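Local coordinates for thiamin pyrophosphokinase family protein (Enterococcus faecalis, PDB 3MEL) that probably transfers a diphosphate group from ATP to thiamine, making thiamine diphosphate, with the help of magnesium ions, at residues I146-E150 / A207-S211; E154-C160 / T185-E191; L169-Y174 / N190-A196. One frame throughout, in Å; residues are numbered along the deposited sequence.

Contact 1 of 3, residues I146-E150 / A207-S211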
loop_
_atom_site.group_PDB
_atom_site.type_symbol
_atom_site.label_atom_id
_atom_site.label_comp_id
_atom_site.label_asym_id
_atom_site.label_seq_id
_atom_site.Cartn_x
_atom_site.Cartn_y
_atom_site.Cartn_z
ATOM N N ILE A 146 -21.194 8.818 -8.399
ATOM C CA ILE A 146 -20.972 10.037 -7.635
ATOM C C ILE A 146 -20.170 9.666 -6.392
ATOM O O ILE A 146 -20.407 8.633 -5.769
ATOM C CB ILE A 146 -22.297 10.757 -7.265
ATOM C CG1 ILE A 146 -23.255 9.770 -6.588
ATOM C CG2 ILE A 146 -22.922 11.372 -8.510
ATOM C CD1 ILE A 146 -24.649 10.328 -6.230
ATOM N N VAL A 147 -19.195 10.493 -6.053
ATOM C CA VAL A 147 -18.314 10.200 -4.943
ATOM C C VAL A 147 -18.450 11.300 -3.902
ATOM O O VAL A 147 -17.816 12.350 -4.019
ATOM C CB VAL A 147 -16.854 10.106 -5.416
ATOM C CG1 VAL A 147 -15.925 9.864 -4.241
ATOM C CG2 VAL A 147 -16.711 9.015 -6.473
ATOM N N PRO A 148 -19.286 11.067 -2.880
ATOM C CA PRO A 148 -19.529 12.125 -1.892
ATOM C C PRO A 148 -18.285 12.367 -1.043
ATOM O O PRO A 148 -17.699 11.412 -0.535
ATOM C CB PRO A 148 -20.670 11.554 -1.028
ATOM C CG PRO A 148 -21.218 10.384 -1.808
ATOM C CD PRO A 148 -20.048 9.848 -2.580
ATOM N N LYS A 149 -17.887 13.622 -0.886
ATOM C CA LYS A 149 -16.715 13.918 -0.090
ATOM C C LYS A 149 -16.899 13.591 1.391
ATOM O O LYS A 149 -17.939 13.882 1.994
ATOM C CB LYS A 149 -16.328 15.375 -0.227
ATOM C CG LYS A 149 -15.137 15.749 0.621
ATOM C CD LYS A 149 -14.941 17.236 0.608
ATOM C CE LYS A 149 -14.034 17.678 1.716
ATOM N NZ LYS A 149 -12.640 17.548 1.267
ATOM N N GLU A 150 -15.868 12.979 1.968
ATOM C CA GLU A 150 -15.773 12.780 3.407
ATOM C C GLU A 150 -15.291 14.064 4.069
ATOM O O GLU A 150 -14.266 14.625 3.678
ATOM C CB GLU A 150 -14.861 11.600 3.727
ATOM C CG GLU A 150 -15.454 10.294 3.239
ATOM C CD GLU A 150 -14.693 9.071 3.732
ATOM O OE1 GLU A 150 -13.695 9.260 4.477
ATOM O OE2 GLU A 150 -15.101 7.928 3.376
ATOM N N ALA A 207 -9.920 1.801 -7.164
ATOM C CA ALA A 207 -10.046 1.994 -5.747
ATOM C C ALA A 207 -10.092 3.485 -5.553
ATOM O O ALA A 207 -9.081 4.166 -5.710
ATOM C CB ALA A 207 -8.837 1.398 -5.016
ATOM N N VAL A 208 -11.262 4.014 -5.243
ATOM C CA VAL A 208 -11.324 5.426 -4.957
ATOM C C VAL A 208 -10.773 5.611 -3.555
ATOM O O VAL A 208 -11.198 4.918 -2.624
ATOM C CB VAL A 208 -12.757 5.943 -5.078
ATOM C CG1 VAL A 208 -12.864 7.355 -4.535
ATOM C CG2 VAL A 208 -13.202 5.875 -6.529
ATOM N N ILE A 209 -9.806 6.512 -3.401
ATOM C CA ILE A 209 -9.203 6.755 -2.089
ATOM C C ILE A 209 -9.279 8.213 -1.666
ATOM O O ILE A 209 -8.883 9.092 -2.419
ATOM C CB ILE A 209 -7.718 6.302 -2.035
ATOM C CG1 ILE A 209 -7.601 4.780 -2.175
ATOM C CG2 ILE A 209 -7.062 6.759 -0.742
ATOM C CD1 ILE A 209 -6.176 4.288 -2.177
ATOM N N GLN A 210 -9.793 8.465 -0.463
ATOM C CA GLN A 210 -9.798 9.807 0.113
ATOM C C GLN A 210 -8.875 9.852 1.316
ATOM O O GLN A 210 -8.923 8.975 2.161
ATOM C CB GLN A 210 -11.210 10.224 0.516
ATOM C CG GLN A 210 -12.186 10.353 -0.652
ATOM C CD GLN A 210 -13.515 10.979 -0.242
ATOM O OE1 GLN A 210 -14.581 10.465 -0.582
ATOM N NE2 GLN A 210 -13.450 12.096 0.486
ATOM N N SER A 211 -8.051 10.887 1.407
ATOM C CA SER A 211 -6.947 10.891 2.356
ATOM C C SER A 211 -6.713 12.295 2.885
ATOM O O SER A 211 -7.340 13.239 2.414
ATOM C CB SER A 211 -5.680 10.365 1.675
ATOM O OG SER A 211 -5.467 10.963 0.390
#

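Contact 2 of 3, residues E154-C160 / T185-E191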
loop_
_atom_site.group_PDB
_atom_site.type_symbol
_atom_site.label_atom_id
_atom_site.label_comp_id
_atom_site.label_asym_id
_atom_site.label_seq_id
_atom_site.Cartn_x
_atom_site.Cartn_y
_atom_site.Cartn_z
ATOM N N GLU A 154 -8.938 15.723 2.720
ATOM C CA GLU A 154 -8.490 16.779 1.810
ATOM C C GLU A 154 -8.287 16.323 0.361
ATOM O O GLU A 154 -8.448 17.118 -0.568
ATOM C CB GLU A 154 -7.188 17.408 2.322
ATOM C CG GLU A 154 -7.253 17.868 3.775
ATOM C CD GLU A 154 -5.880 17.929 4.450
ATOM O OE1 GLU A 154 -5.677 18.848 5.285
ATOM O OE2 GLU A 154 -5.016 17.056 4.153
ATOM N N TYR A 155 -7.932 15.055 0.169
ATOM C CA TYR A 155 -7.504 14.584 -1.140
ATOM C C TYR A 155 -8.416 13.519 -1.730
ATOM O O TYR A 155 -9.127 12.832 -1.007
ATOM C CB TYR A 155 -6.055 14.102 -1.068
ATOM C CG TYR A 155 -5.107 15.180 -0.574
ATOM C CD1 TYR A 155 -4.806 16.287 -1.373
ATOM C CD2 TYR A 155 -4.517 15.100 0.683
ATOM C CE1 TYR A 155 -3.955 17.273 -0.935
ATOM C CE2 TYR A 155 -3.654 16.087 1.130
ATOM C CZ TYR A 155 -3.376 17.172 0.312
ATOM O OH TYR A 155 -2.526 18.170 0.745
ATOM N N LEU A 156 -8.405 13.412 -3.052
ATOM C CA LEU A 156 -9.167 12.400 -3.766
ATOM C C LEU A 156 -8.225 11.664 -4.728
ATOM O O LEU A 156 -7.314 12.253 -5.294
ATOM C CB LEU A 156 -10.320 13.060 -4.530
ATOM C CG LEU A 156 -11.213 12.223 -5.455
ATOM C CD1 LEU A 156 -11.928 11.069 -4.724
ATOM C CD2 LEU A 156 -12.206 13.110 -6.190
ATOM N N ALA A 157 -8.426 10.373 -4.912
ATOM C CA ALA A 157 -7.516 9.619 -5.751
ATOM C C ALA A 157 -8.255 8.539 -6.510
ATOM O O ALA A 157 -9.153 7.875 -5.980
ATOM C CB ALA A 157 -6.428 9.018 -4.923
ATOM N N TYR A 158 -7.896 8.392 -7.775
ATOM C CA TYR A 158 -8.365 7.258 -8.543
ATOM C C TYR A 158 -7.192 6.331 -8.803
ATOM O O TYR A 158 -6.307 6.606 -9.622
ATOM C CB TYR A 158 -9.043 7.708 -9.830
ATOM C CG TYR A 158 -10.292 8.511 -9.561
ATOM C CD1 TYR A 158 -11.534 7.900 -9.487
ATOM C CD2 TYR A 158 -10.223 9.885 -9.364
ATOM C CE1 TYR A 158 -12.679 8.644 -9.221
ATOM C CE2 TYR A 158 -11.335 10.624 -9.115
ATOM C CZ TYR A 158 -12.566 10.006 -9.041
ATOM O OH TYR A 158 -13.675 10.770 -8.785
ATOM N N CYS A 159 -7.177 5.246 -8.040
ATOM C CA CYS A 159 -6.122 4.257 -8.106
ATOM C C CYS A 159 -6.628 3.103 -8.952
ATOM O O CYS A 159 -7.527 2.381 -8.544
ATOM C CB CYS A 159 -5.787 3.811 -6.693
ATOM S SG CYS A 159 -5.235 5.182 -5.669
ATOM N N CYS A 160 -6.107 2.977 -10.163
ATOM C CA CYS A 160 -6.526 1.914 -11.062
ATOM C C CYS A 160 -5.744 0.655 -10.745
ATOM O O CYS A 160 -4.534 0.598 -10.977
ATOM C CB CYS A 160 -6.286 2.322 -12.511
ATOM S SG CYS A 160 -7.120 3.848 -12.942
ATOM N N THR A 185 -2.223 2.500 -12.374
ATOM C CA THR A 185 -1.839 3.912 -12.284
ATOM C C THR A 185 -2.587 4.590 -11.152
ATOM O O THR A 185 -3.805 4.448 -11.034
ATOM C CB THR A 185 -2.161 4.673 -13.584
ATOM O OG1 THR A 185 -1.474 4.064 -14.683
ATOM C CG2 THR A 185 -1.745 6.123 -13.453
ATOM N N SER A 186 -1.861 5.332 -10.325
ATOM C CA SER A 186 -2.464 5.973 -9.165
ATOM C C SER A 186 -2.570 7.465 -9.385
ATOM O O SER A 186 -1.611 8.198 -9.147
ATOM C CB SER A 186 -1.637 5.698 -7.907
ATOM O OG SER A 186 -2.239 6.270 -6.761
ATOM N N TYR A 187 -3.736 7.912 -9.850
ATOM C CA TYR A 187 -4.008 9.338 -9.952
ATOM C C TYR A 187 -4.383 9.897 -8.576
ATOM O O TYR A 187 -5.553 9.932 -8.180
ATOM C CB TYR A 187 -5.115 9.617 -10.952
ATOM C CG TYR A 187 -4.895 9.048 -12.327
ATOM C CD1 TYR A 187 -4.200 9.773 -13.298
ATOM C CD2 TYR A 187 -5.420 7.811 -12.671
ATOM C CE1 TYR A 187 -4.016 9.265 -14.566
ATOM C CE2 TYR A 187 -5.255 7.299 -13.925
ATOM C CZ TYR A 187 -4.546 8.019 -14.876
ATOM O OH TYR A 187 -4.376 7.490 -16.143
ATOM N N ALA A 188 -3.355 10.342 -7.869
ATOM C CA ALA A 188 -3.452 10.710 -6.481
ATOM C C ALA A 188 -3.382 12.212 -6.340
ATOM O O ALA A 188 -3.076 12.911 -7.296
ATOM C CB ALA A 188 -2.330 10.063 -5.719
ATOM N N SER A 189 -3.686 12.703 -5.143
ATOM C CA SER A 189 -3.613 14.135 -4.821
ATOM C C SER A 189 -4.571 15.014 -5.626
ATOM O O SER A 189 -4.398 16.216 -5.720
ATOM C CB SER A 189 -2.176 14.648 -4.919
ATOM O OG SER A 189 -1.291 13.775 -4.219
ATOM N N ASN A 190 -5.598 14.402 -6.188
ATOM C CA ASN A 190 -6.710 15.166 -6.723
ATOM C C ASN A 190 -7.502 15.805 -5.569
ATOM O O ASN A 190 -7.335 15.422 -4.418
ATOM C CB ASN A 190 -7.600 14.259 -7.569
ATOM C CG ASN A 190 -8.395 15.026 -8.578
ATOM O OD1 ASN A 190 -8.551 16.235 -8.452
ATOM N ND2 ASN A 190 -8.902 14.338 -9.594
ATOM N N GLU A 191 -8.340 16.795 -5.870
ATOM C CA GLU A 191 -9.159 17.455 -4.848
ATOM C C GLU A 191 -10.615 17.612 -5.277
ATOM O O GLU A 191 -10.940 17.626 -6.464
ATOM C CB GLU A 191 -8.593 18.823 -4.481
ATOM C CG GLU A 191 -7.222 18.801 -3.851
ATOM C CD GLU A 191 -6.680 20.204 -3.611
ATOM O OE1 GLU A 191 -7.471 21.163 -3.678
ATOM O OE2 GLU A 191 -5.470 20.362 -3.351
#

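Contact 3 of 3, residues L169-Y174 / N190-A196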
loop_
_atom_site.group_PDB
_atom_site.type_symbol
_atom_site.label_atom_id
_atom_site.label_comp_id
_atom_site.label_asym_id
_atom_site.label_seq_id
_atom_site.Cartn_x
_atom_site.Cartn_y
_atom_site.Cartn_z
ATOM N N LEU A 169 -13.753 11.636 -15.734
ATOM C CA LEU A 169 -13.726 11.984 -14.331
ATOM C C LEU A 169 -13.936 13.496 -14.179
ATOM O O LEU A 169 -13.107 14.287 -14.604
ATOM C CB LEU A 169 -12.395 11.467 -13.762
ATOM C CG LEU A 169 -11.525 11.970 -12.611
ATOM C CD1 LEU A 169 -10.259 11.142 -12.575
ATOM C CD2 LEU A 169 -11.168 13.427 -12.773
ATOM N N ARG A 170 -15.075 13.891 -13.608
ATOM C CA ARG A 170 -15.443 15.306 -13.498
ATOM C C ARG A 170 -15.592 15.819 -12.066
ATOM O O ARG A 170 -15.366 15.095 -11.093
ATOM C CB ARG A 170 -16.746 15.591 -14.254
ATOM C CG ARG A 170 -16.660 15.466 -15.770
ATOM C CD ARG A 170 -15.883 16.619 -16.413
ATOM N NE ARG A 170 -15.697 16.390 -17.846
ATOM C CZ ARG A 170 -14.572 15.933 -18.392
ATOM N NH1 ARG A 170 -13.514 15.677 -17.628
ATOM N NH2 ARG A 170 -14.496 15.746 -19.707
ATOM N N ARG A 171 -15.988 17.087 -11.969
ATOM C CA ARG A 171 -16.197 17.769 -10.693
ATOM C C ARG A 171 -15.005 17.662 -9.731
ATOM O O ARG A 171 -15.156 17.868 -8.525
ATOM C CB ARG A 171 -17.479 17.281 -10.017
ATOM C CG ARG A 171 -18.717 17.306 -10.899
ATOM C CD ARG A 171 -19.946 17.509 -10.030
ATOM N NE ARG A 171 -20.886 16.385 -10.011
ATOM C CZ ARG A 171 -21.786 16.178 -9.043
ATOM N NH1 ARG A 171 -21.860 16.999 -7.992
ATOM N NH2 ARG A 171 -22.606 15.136 -9.109
ATOM N N SER A 172 -13.833 17.335 -10.267
ATOM C CA SER A 172 -12.600 17.294 -9.490
ATOM C C SER A 172 -11.790 18.555 -9.773
ATOM O O SER A 172 -12.176 19.364 -10.612
ATOM C CB SER A 172 -11.764 16.065 -9.875
ATOM O OG SER A 172 -12.581 14.916 -10.036
ATOM N N LYS A 173 -10.668 18.715 -9.080
ATOM C CA LYS A 173 -9.746 19.819 -9.347
ATOM C C LYS A 173 -8.711 19.388 -10.372
ATOM O O LYS A 173 -7.682 20.022 -10.521
ATOM C CB LYS A 173 -9.060 20.275 -8.047
ATOM C CG LYS A 173 -8.091 21.449 -8.152
ATOM C CD LYS A 173 -6.664 20.999 -7.867
ATOM C CE LYS A 173 -5.757 22.164 -7.531
ATOM N NZ LYS A 173 -6.382 23.047 -6.498
ATOM N N TYR A 174 -8.999 18.293 -11.062
ATOM C CA TYR A 174 -8.117 17.707 -12.073
ATOM C C TYR A 174 -8.941 16.671 -12.797
ATOM O O TYR A 174 -9.660 15.892 -12.173
ATOM C CB TYR A 174 -6.912 17.016 -11.458
ATOM C CG TYR A 174 -5.863 17.941 -10.909
ATOM C CD1 TYR A 174 -5.119 18.755 -11.748
ATOM C CD2 TYR A 174 -5.595 17.983 -9.551
ATOM C CE1 TYR A 174 -4.147 19.600 -11.246
ATOM C CE2 TYR A 174 -4.629 18.828 -9.037
ATOM C CZ TYR A 174 -3.909 19.636 -9.888
ATOM O OH TYR A 174 -2.944 20.474 -9.374
ATOM N N ASN A 190 -5.598 14.402 -6.188
ATOM C CA ASN A 190 -6.710 15.166 -6.723
ATOM C C ASN A 190 -7.502 15.805 -5.569
ATOM O O ASN A 190 -7.335 15.422 -4.418
ATOM C CB ASN A 190 -7.600 14.259 -7.569
ATOM C CG ASN A 190 -8.395 15.026 -8.578
ATOM O OD1 ASN A 190 -8.551 16.235 -8.452
ATOM N ND2 ASN A 190 -8.902 14.338 -9.594
ATOM N N GLU A 191 -8.340 16.795 -5.870
ATOM C CA GLU A 191 -9.159 17.455 -4.848
ATOM C C GLU A 191 -10.615 17.612 -5.277
ATOM O O GLU A 191 -10.940 17.626 -6.464
ATOM C CB GLU A 191 -8.593 18.823 -4.481
ATOM C CG GLU A 191 -7.222 18.801 -3.851
ATOM C CD GLU A 191 -6.680 20.204 -3.611
ATOM O OE1 GLU A 191 -7.471 21.163 -3.678
ATOM O OE2 GLU A 191 -5.470 20.362 -3.351
ATOM N N PHE A 192 -11.491 17.710 -4.283
ATOM C CA PHE A 192 -12.887 18.024 -4.517
ATOM C C PHE A 192 -13.016 19.519 -4.741
ATOM O O PHE A 192 -12.362 20.310 -4.056
ATOM C CB PHE A 192 -13.722 17.637 -3.306
ATOM C CG PHE A 192 -13.965 16.167 -3.185
ATOM C CD1 PHE A 192 -15.043 15.576 -3.834
ATOM C CD2 PHE A 192 -13.119 15.365 -2.425
ATOM C CE1 PHE A 192 -15.275 14.220 -3.727
ATOM C CE2 PHE A 192 -13.347 14.003 -2.314
ATOM C CZ PHE A 192 -14.423 13.429 -2.969
ATOM N N ILE A 193 -13.847 19.916 -5.701
ATOM C CA ILE A 193 -14.200 21.321 -5.816
ATOM C C ILE A 193 -15.594 21.553 -5.215
ATOM O O ILE A 193 -15.875 22.617 -4.659
ATOM C CB ILE A 193 -14.079 21.868 -7.263
ATOM C CG1 ILE A 193 -14.943 21.065 -8.232
ATOM C CG2 ILE A 193 -12.614 21.889 -7.724
ATOM C CD1 ILE A 193 -14.835 21.559 -9.668
ATOM N N GLU A 194 -16.452 20.540 -5.301
ATOM C CA GLU A 194 -17.760 20.599 -4.655
ATOM C C GLU A 194 -17.783 19.666 -3.442
ATOM O O GLU A 194 -16.741 19.383 -2.842
ATOM C CB GLU A 194 -18.863 20.196 -5.636
ATOM C CG GLU A 194 -18.862 20.973 -6.945
ATOM C CD GLU A 194 -19.812 20.373 -7.964
ATOM O OE1 GLU A 194 -20.225 19.202 -7.768
ATOM O OE2 GLU A 194 -20.146 21.074 -8.950
ATOM N N GLU A 195 -18.970 19.182 -3.090
ATOM C CA GLU A 195 -19.092 18.215 -2.012
ATOM C C GLU A 195 -19.118 16.801 -2.593
ATOM O O GLU A 195 -19.167 15.799 -1.858
ATOM C CB GLU A 195 -20.355 18.493 -1.188
ATOM C CG GLU A 195 -20.444 19.932 -0.658
ATOM C CD GLU A 195 -19.197 20.363 0.112
ATOM O OE1 GLU A 195 -18.846 19.682 1.109
ATOM O OE2 GLU A 195 -18.577 21.384 -0.277
ATOM N N ALA A 196 -19.084 16.723 -3.918
ATOM C CA ALA A 196 -19.134 15.439 -4.587
ATOM C C ALA A 196 -18.374 15.532 -5.879
ATOM O O ALA A 196 -18.377 16.575 -6.526
ATOM C CB ALA A 196 -20.572 15.021 -4.856
#

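Contact 1 of 3, residues I146-E150 / A207-S211
Val-147 and Val-208 face each other across two stacked sheets, the beta-sandwich packing of the C-terminal, vitamin B1 binding part of the protein. The short axes of strands 146-148 and 207-211 pass 9.9 Å apart and run nearly the same way, 24° from parallel. That spacing is one of sheets lying face to face, joined by side chains and not by strand pairing. Along 207-211, Val-208 comes first. Its CG1 lies 4.0 Å from CG1 of Val-147, and the two side chains pass alongside each other from opposite directions. On both valines CG1 stands anti to the backbone N (chi1 177° at Val-147, 170° at Val-208), which turns the same branch of each toward the other sheet. Phe-199 of strand 196-200 packs on both. Ile-209 turns its side chain to the other face of its sheet, where it meets Ile-106 of the second subunit. Gln-210 then reaches across and has the largest share of the contact. Extended beyond CG, the chain carries its amide to the backbone of Pro-148, Lys-149 and Glu-150. The orientation of this buried amide is uncertain. The extended side chain of Glu-150 crosses it at a slant. The Glu-150 carboxylate is itself engaged by strand 135-140, through a hydrogen bond between Ser-136 OG and Glu-150 OE2.

Contact 2 of 3, residues E154-C160 / T185-E191
Leu-156 N gives its hydrogen to Asn-190 O at 2.7 Å, with a nearly straight N-H...O angle of 162°. This begins an antiparallel pairing of 154-160 with 185-191, interrupted by a beta bulge. Leu-156 pairs with Asn-190, but Tyr-158 pairs with Tyr-187, so the register slips by one residue. The return bond from Asn-190 N to Leu-156 O is weak. Beyond the bulge, Tyr-158 N binds Tyr-187 O at 2.8 Å and Tyr-187 N binds Tyr-158 O at 2.9 Å. Tyr-187 O also receives a CA-H...O contact from Ala-157. Cys-160 N is satisfied by Thr-185 O, again at 2.9 Å.

The amide oxygen of Asn-190 folds back to accept Glu-191 N, with 2.7 Å between OD1 and N. Most other polar bonds of the side chains go to partners outside the two strands: Asn-190 ND2 to Tyr-174 O, Thr-185 OG1 to Tyr-183 O, and Ser-186 OG to Asp-107 O of the second subunit, whose OD2 also accepts Ser-189 N. At the ring of Tyr-187, Cys-160 SG approaches the edge, 4.0 Å from CE2. Both side chains leave the sheet on the same face; with chi1 at -57° for Cys-160 and -55° for Tyr-187, SG and the ring edge meet there. Tyr-158 O meets the same ring near its plane.

Strand 185-190 is the outermost strand of the large mixed sheet within this chain, and 155-160 links it to 206-211. The face with Tyr-158 looks to Phe-199 and Leu-169 of the smaller sheet, and the face with Cys-159 and Ser-186 to the second subunit.

Contact 3 of 3, residues L169-Y174 / N190-A196
Ser-172 and Phe-192 form a single backbone bridge, CA atoms 5.0 Å apart, and Lys-173 N bonds to Glu-191 O at 2.8 Å. Asn-190 is the main side chain here. Its CG is anti to the backbone N (chi1 -156°), which carries the amide in among Ser-172, Lys-173 and Tyr-174. ND2 gives a hydrogen bond to Tyr-174 O, 3.1 Å long. OD1, already bonded to Glu-191 N, takes a weak second bond from Lys-173 N and lies near the plane of the Tyr-174 ring, at its edge. CB of Ser-172 packs 3.4 Å from ND2 of Asn-190. The hydroxyl of Ser-172 turns back to Arg-170 O, within its own turn. Lys-173 lies beside Glu-191, pointing the same way, with a long, weak salt bridge, 3.6 Å from Lys-173 NZ to Glu-191 OE1. Ile-193 lays its side chain over the turn, CG1 against Arg-171 O and CD1 against Ser-172 O. NH1 of Arg-171 and OE1 of Glu-194 are modelled as a salt bridge, but the place of OE1 is doubtful. One face of the guanidinium lies against the backbone of Ala-196. Tyr-174 OH bonds to Glu-74 of the second subunit. The arrangement is a connection between the two sheets at the edge of a beta sandwich: the chain leaves strand 185-190, passes the turn after 167-170, and enters strand 196-200 of the other sheet.

Overall arrangement
The three contacts hold together one beta sandwich, their centres 9 to 10 Å apart. Contact 2 is pairing within the large sheet, so backbone bonds dominate it. Contact 1 is packing between that sheet and the smaller one, with apolar groups and a buried amide. Contact 3 is the most peripheral, joins loops, and brings in charged pairs. Strands 206-211 of contact 1 and 155-160 of contact 2 are neighbours. Contacts 2 and 3 share Asn-190 and Glu-191, where the chain passes from one sheet toward the other. Phe-192 joins all three, touching Leu-156, Lys-149 and Gln-210. Segments of all three contacts also reach the second subunit, contact 2 with the most residues.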